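Local coordinates for protein BlEst2 (PDB 6WPX) that probably hydrolyses ester bonds as a bacterial lipase or esterase, here in its propeptide form, with a C-terminal domain that has autoinhibitory effects, at residues 455-458 against 462-465; 312-317 against 365-370. One frame throughout, in Å; residues are numbered along the deposited sequence.

Contact 1 of 2, residues 455-458 against 462-465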
loop_
_atom_site.group_PDB
_atom_site.type_symbol
_atom_site.label_atom_id
_atom_site.label_comp_id
_atom_site.label_asym_id
_atom_site.label_seq_id
_atom_site.Cartn_x
_atom_site.Cartn_y
_atom_site.Cartn_z
ATOM N N GLY A 455 0.311 -26.065 11.258
ATOM C CA GLY A 455 0.190 -27.478 10.940
ATOM C C GLY A 455 1.503 -28.056 10.471
ATOM O O GLY A 455 2.573 -27.514 10.750
ATOM N N LYS A 456 1.424 -29.153 9.728
ATOM C CA LYS A 456 2.578 -29.863 9.209
ATOM C C LYS A 456 2.498 -29.931 7.705
ATOM O O LYS A 456 1.393 -29.999 7.166
ATOM C CB LYS A 456 2.576 -31.291 9.767
ATOM C CG LYS A 456 3.456 -31.506 10.986
ATOM C CD LYS A 456 3.201 -32.896 11.615
ATOM C CE LYS A 456 3.356 -34.052 10.649
ATOM N NZ LYS A 456 3.046 -35.367 11.266
ATOM N N THR A 457 3.664 -29.959 7.031
ATOM C CA THR A 457 3.741 -30.123 5.569
ATOM C C THR A 457 3.726 -31.635 5.237
ATOM O O THR A 457 3.708 -32.458 6.163
ATOM C CB THR A 457 4.991 -29.407 4.989
ATOM O OG1 THR A 457 6.169 -30.134 5.346
ATOM C CG2 THR A 457 5.113 -27.953 5.452
ATOM N N ALA A 458 3.772 -32.002 3.936
ATOM C CA ALA A 458 3.821 -33.404 3.496
ATOM C C ALA A 458 5.071 -34.159 3.973
ATOM O O ALA A 458 4.998 -35.370 4.184
ATOM C CB ALA A 458 3.714 -33.480 1.986
ATOM N N PRO A 462 6.862 -28.738 10.668
ATOM C CA PRO A 462 5.843 -27.727 11.015
ATOM C C PRO A 462 5.941 -26.467 10.132
ATOM O O PRO A 462 7.011 -26.148 9.598
ATOM C CB PRO A 462 6.172 -27.373 12.473
ATOM C CG PRO A 462 7.006 -28.509 12.977
ATOM C CD PRO A 462 7.796 -28.958 11.793
ATOM N N PHE A 463 4.817 -25.814 9.944
ATOM C CA PHE A 463 4.764 -24.539 9.197
ATOM C C PHE A 463 3.848 -23.583 9.955
ATOM O O PHE A 463 3.069 -24.024 10.779
ATOM C CB PHE A 463 4.233 -24.722 7.770
ATOM C CG PHE A 463 2.750 -24.932 7.653
ATOM C CD1 PHE A 463 1.883 -23.863 7.601
ATOM C CD2 PHE A 463 2.212 -26.202 7.591
ATOM C CE1 PHE A 463 0.524 -24.056 7.495
ATOM C CE2 PHE A 463 0.847 -26.391 7.498
ATOM C CZ PHE A 463 0.004 -25.323 7.461
ATOM N N ASN A 464 3.955 -22.310 9.606
ATOM C CA ASN A 464 3.137 -21.216 10.171
ATOM C C ASN A 464 2.990 -20.105 9.110
ATOM O O ASN A 464 3.973 -19.766 8.506
ATOM C CB ASN A 464 3.596 -20.760 11.565
ATOM C CG ASN A 464 5.067 -20.426 11.692
ATOM O OD1 ASN A 464 5.647 -20.541 12.754
ATOM N ND2 ASN A 464 5.676 -19.988 10.615
ATOM N N ARG A 465 1.774 -19.616 8.910
ATOM C CA ARG A 465 1.500 -18.454 8.032
ATOM C C ARG A 465 0.388 -17.637 8.673
ATOM O O ARG A 465 -0.384 -18.187 9.420
ATOM C CB ARG A 465 1.140 -18.805 6.588
ATOM C CG ARG A 465 2.226 -19.522 5.813
ATOM C CD ARG A 465 3.461 -18.724 5.510
ATOM N NE ARG A 465 4.256 -19.293 4.446
ATOM C CZ ARG A 465 5.132 -20.265 4.586
ATOM N NH1 ARG A 465 5.358 -20.798 5.769
ATOM N NH2 ARG A 465 5.798 -20.697 3.539
#
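Phe463 lays its ring across the backbone of Gly455, with CD2 3.4 Å from Gly455 O and Gly455 N over one ring face, 3.8 Å above its plane and offset toward the rim. The ring gets there because CG stands between the backbone N and the carbonyl carbon (chi1 76°), which swings it over the partner strand. Glycine suits the place: a beta carbon on Gly455 would come tight against Phe463 CE2. Further along, Phe463 CE2 lies 3.6 Å from Lys456 N. Thr457, beyond the strand end, brings its methyl CG2 obliquely to within 4.0 Å of Phe463 CD2, while its hydroxyl OG1 is hydrogen-bonded to Ser461 of the turn.

Gly455 and Phe463 form an antiparallel hydrogen-bonded pair at the end of the hairpin of strands 445-456 and 462-473. Phe463 N gives a 2.9 Å bond to Gly455 O; the return bond from Gly455 N to Phe463 O is weak. Pro462 CA sits 3.3 Å from the same Gly455 O, a CA-H...O contact, and Pro462 faces Lys456 as a non-hydrogen-bonded pair, where no N-H is called on to bond across to the partner strand, so proline is tolerated. Leu389 and Ile393 of helix 389-397 also touch the Phe463 ring. With an alanine in place of Phe463, the Gly455 peptide, the Thr457 methyl and the two helix side chains would probably lose the ring that covers them. The hairpin end thus combines one sound backbone bond with a ring set against the Gly455 peptide and one threonine methyl, so apolar burial supplements sparse hydrogen bonding.

Contact 2 of 2, residues 312-317 against 365-370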
loop_
_atom_site.group_PDB
_atom_site.type_symbol
_atom_site.label_atom_id
_atom_site.label_comp_id
_atom_site.label_asym_id
_atom_site.label_seq_id
_atom_site.Cartn_x
_atom_site.Cartn_y
_atom_site.Cartn_z
ATOM N N LYS A 312 13.288 -21.623 -0.048
ATOM C CA LYS A 312 14.343 -21.042 -0.868
ATOM C C LYS A 312 14.933 -19.806 -0.195
ATOM O O LYS A 312 16.141 -19.563 -0.282
ATOM C CB LYS A 312 13.792 -20.707 -2.261
ATOM C CG LYS A 312 14.855 -20.447 -3.327
ATOM C CD LYS A 312 15.619 -21.709 -3.743
ATOM C CE LYS A 312 16.487 -21.460 -4.950
ATOM N NZ LYS A 312 15.690 -21.420 -6.205
ATOM N N GLU A 313 14.075 -19.039 0.498
ATOM C CA GLU A 313 14.456 -17.808 1.164
ATOM C C GLU A 313 13.406 -17.376 2.149
ATOM O O GLU A 313 12.213 -17.550 1.925
ATOM C CB GLU A 313 14.628 -16.671 0.127
ATOM C CG GLU A 313 15.305 -15.424 0.680
ATOM C CD GLU A 313 15.507 -14.266 -0.277
ATOM O OE1 GLU A 313 14.657 -14.061 -1.171
ATOM O OE2 GLU A 313 16.497 -13.523 -0.095
ATOM N N ILE A 314 13.862 -16.736 3.214
ATOM C CA ILE A 314 13.021 -16.040 4.163
ATOM C C ILE A 314 13.559 -14.614 4.223
ATOM O O ILE A 314 14.766 -14.406 4.120
ATOM C CB ILE A 314 12.901 -16.688 5.590
ATOM C CG1 ILE A 314 14.277 -16.908 6.264
ATOM C CG2 ILE A 314 12.062 -17.987 5.567
ATOM C CD1 ILE A 314 14.239 -17.195 7.786
ATOM N N THR A 315 12.659 -13.644 4.371
ATOM C CA THR A 315 13.020 -12.260 4.677
ATOM C C THR A 315 12.429 -12.099 6.061
ATOM O O THR A 315 11.349 -12.636 6.336
ATOM C CB THR A 315 12.645 -11.225 3.616
ATOM O OG1 THR A 315 11.248 -10.921 3.671
ATOM C CG2 THR A 315 13.097 -11.617 2.184
ATOM N N VAL A 316 13.181 -11.472 6.954
ATOM C CA VAL A 316 12.844 -11.363 8.375
ATOM C C VAL A 316 12.896 -9.895 8.741
ATOM O O VAL A 316 13.903 -9.234 8.514
ATOM C CB VAL A 316 13.817 -12.229 9.230
ATOM C CG1 VAL A 316 13.428 -12.230 10.707
ATOM C CG2 VAL A 316 13.904 -13.657 8.709
ATOM N N HIS A 317 11.784 -9.380 9.250
ATOM C CA HIS A 317 11.654 -7.968 9.555
ATOM C C HIS A 317 11.153 -7.720 10.948
ATOM O O HIS A 317 10.129 -8.279 11.338
ATOM C CB HIS A 317 10.688 -7.295 8.551
ATOM C CG HIS A 317 10.973 -7.675 7.146
ATOM N ND1 HIS A 317 11.871 -6.960 6.380
ATOM C CD2 HIS A 317 10.518 -8.721 6.427
ATOM C CE1 HIS A 317 11.946 -7.598 5.226
ATOM N NE2 HIS A 317 11.146 -8.657 5.206
ATOM N N GLY A 365 13.002 -25.942 10.711
ATOM C CA GLY A 365 12.870 -26.056 12.153
ATOM C C GLY A 365 12.381 -24.769 12.781
ATOM O O GLY A 365 11.849 -23.893 12.091
ATOM N N THR A 366 12.530 -24.671 14.099
ATOM C CA THR A 366 12.082 -23.516 14.851
ATOM C C THR A 366 13.199 -22.491 14.961
ATOM O O THR A 366 14.224 -22.727 15.620
ATOM C CB THR A 366 11.595 -23.925 16.261
ATOM O OG1 THR A 366 10.708 -25.028 16.148
ATOM C CG2 THR A 366 10.919 -22.761 17.009
ATOM N N TRP A 367 12.979 -21.355 14.341
ATOM C CA TRP A 367 13.866 -20.206 14.408
ATOM C C TRP A 367 13.303 -19.322 15.490
ATOM O O TRP A 367 12.163 -19.506 15.895
ATOM C CB TRP A 367 13.836 -19.425 13.090
ATOM C CG TRP A 367 14.588 -20.083 11.986
ATOM C CD1 TRP A 367 14.312 -21.288 11.411
ATOM C CD2 TRP A 367 15.765 -19.590 11.345
ATOM N NE1 TRP A 367 15.226 -21.559 10.428
ATOM C CE2 TRP A 367 16.127 -20.527 10.355
ATOM C CE3 TRP A 367 16.519 -18.409 11.466
ATOM C CZ2 TRP A 367 17.248 -20.357 9.532
ATOM C CZ3 TRP A 367 17.607 -18.222 10.620
ATOM C CH2 TRP A 367 17.965 -19.194 9.677
ATOM N N LYS A 368 14.078 -18.333 15.927
ATOM C CA LYS A 368 13.649 -17.418 16.972
ATOM C C LYS A 368 14.266 -16.063 16.741
ATOM O O LYS A 368 15.475 -15.946 16.498
ATOM C CB LYS A 368 14.037 -17.996 18.354
ATOM C CG LYS A 368 13.694 -17.119 19.566
ATOM C CD LYS A 368 13.960 -17.842 20.917
ATOM C CE LYS A 368 15.420 -18.099 21.218
ATOM N NZ LYS A 368 15.621 -18.591 22.615
ATOM N N ILE A 369 13.426 -15.029 16.794
ATOM C CA ILE A 369 13.894 -13.654 16.707
ATOM C C ILE A 369 13.888 -13.122 18.133
ATOM O O ILE A 369 13.027 -13.501 18.931
ATOM C CB ILE A 369 13.088 -12.759 15.716
ATOM C CG1 ILE A 369 13.849 -11.406 15.456
ATOM C CG2 ILE A 369 11.667 -12.485 16.239
ATOM C CD1 ILE A 369 13.768 -10.897 14.100
ATOM N N ALA A 370 14.838 -12.259 18.447
ATOM C CA ALA A 370 14.915 -11.634 19.752
ATOM C C ALA A 370 15.195 -10.153 19.574
ATOM O O ALA A 370 16.049 -9.776 18.782
ATOM C CB ALA A 370 15.990 -12.308 20.615
#
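Ile314 is the first residue of 312-317 to meet 365-370: its CD1 methyl lies over one face of the Trp367 indole, 4.5 Å from Trp367 CE3, a loose apolar contact. Isoleucine is beta-branched, which suits a strand, and its terminal methyl CD1 carries it to the indole, whose wide face offers a broad surface. Trp367 NE1 does not take part here but is hydrogen-bonded to Ala363 O, which helps fix how the indole is turned.

Thr315 points to the other side of its strand, and its OG1 shares a 2.7 Å hydrogen bond with His317 NE2. Thr384 OG1 is a second partner of that hydroxyl, and Ser356 OG pairs with His317 ND1, so the buried Thr315 and His317 find their polar partners in each other and in Thr384 and Ser356.

Val316 returns to the apolar side. Its CG1, trans to the backbone N (chi1 -175°), meets CD1 of Ile369 at 3.7 Å, a close methyl-to-methyl contact in which the two side chains run alongside one another with their ends pointing opposite ways. Ile369 needs its longer branch for this, since the CA atoms of Val316 and Ile369 are 8.7 Å apart; the compact, beta-branched valine suits a strand and fills the shorter half of the gap.

That spacing marks two antiparallel sheets packed face to face, as in a beta sandwich, with this contact in the apolar interior. Strand 313-320 runs between 377-386 and 353-360 in one sheet, whereas 365-372 lies between 300-307 and 326-330 in the other. Phe381 of strand 377-386 touches both Val316 and Ile369, Ile359 of strand 353-360 touches Ile314 and Val316, and Phe305 of strand 300-307 meets the Trp367 ring.

Along the chain the contacts come in series: contact 2 closes before contact 1 opens. Their centres lie 14 Å apart and their nearest atoms about 6 Å, so they do not touch, and both sit on the same side of the chain's centre. They share no sheet. Contact 2 joins two antiparallel sheets face to face, while contact 1 is the end of a hairpin in a third, later sheet. Strand 377-386 helps connect the two regions: Phe385 touches Ile314 and makes a cation-pi interaction with Arg465. All three antiparallel sheets come later in the chain than the mixed seven-stranded sheet, and they probably belong to the C-terminal region with autoinhibitory effects.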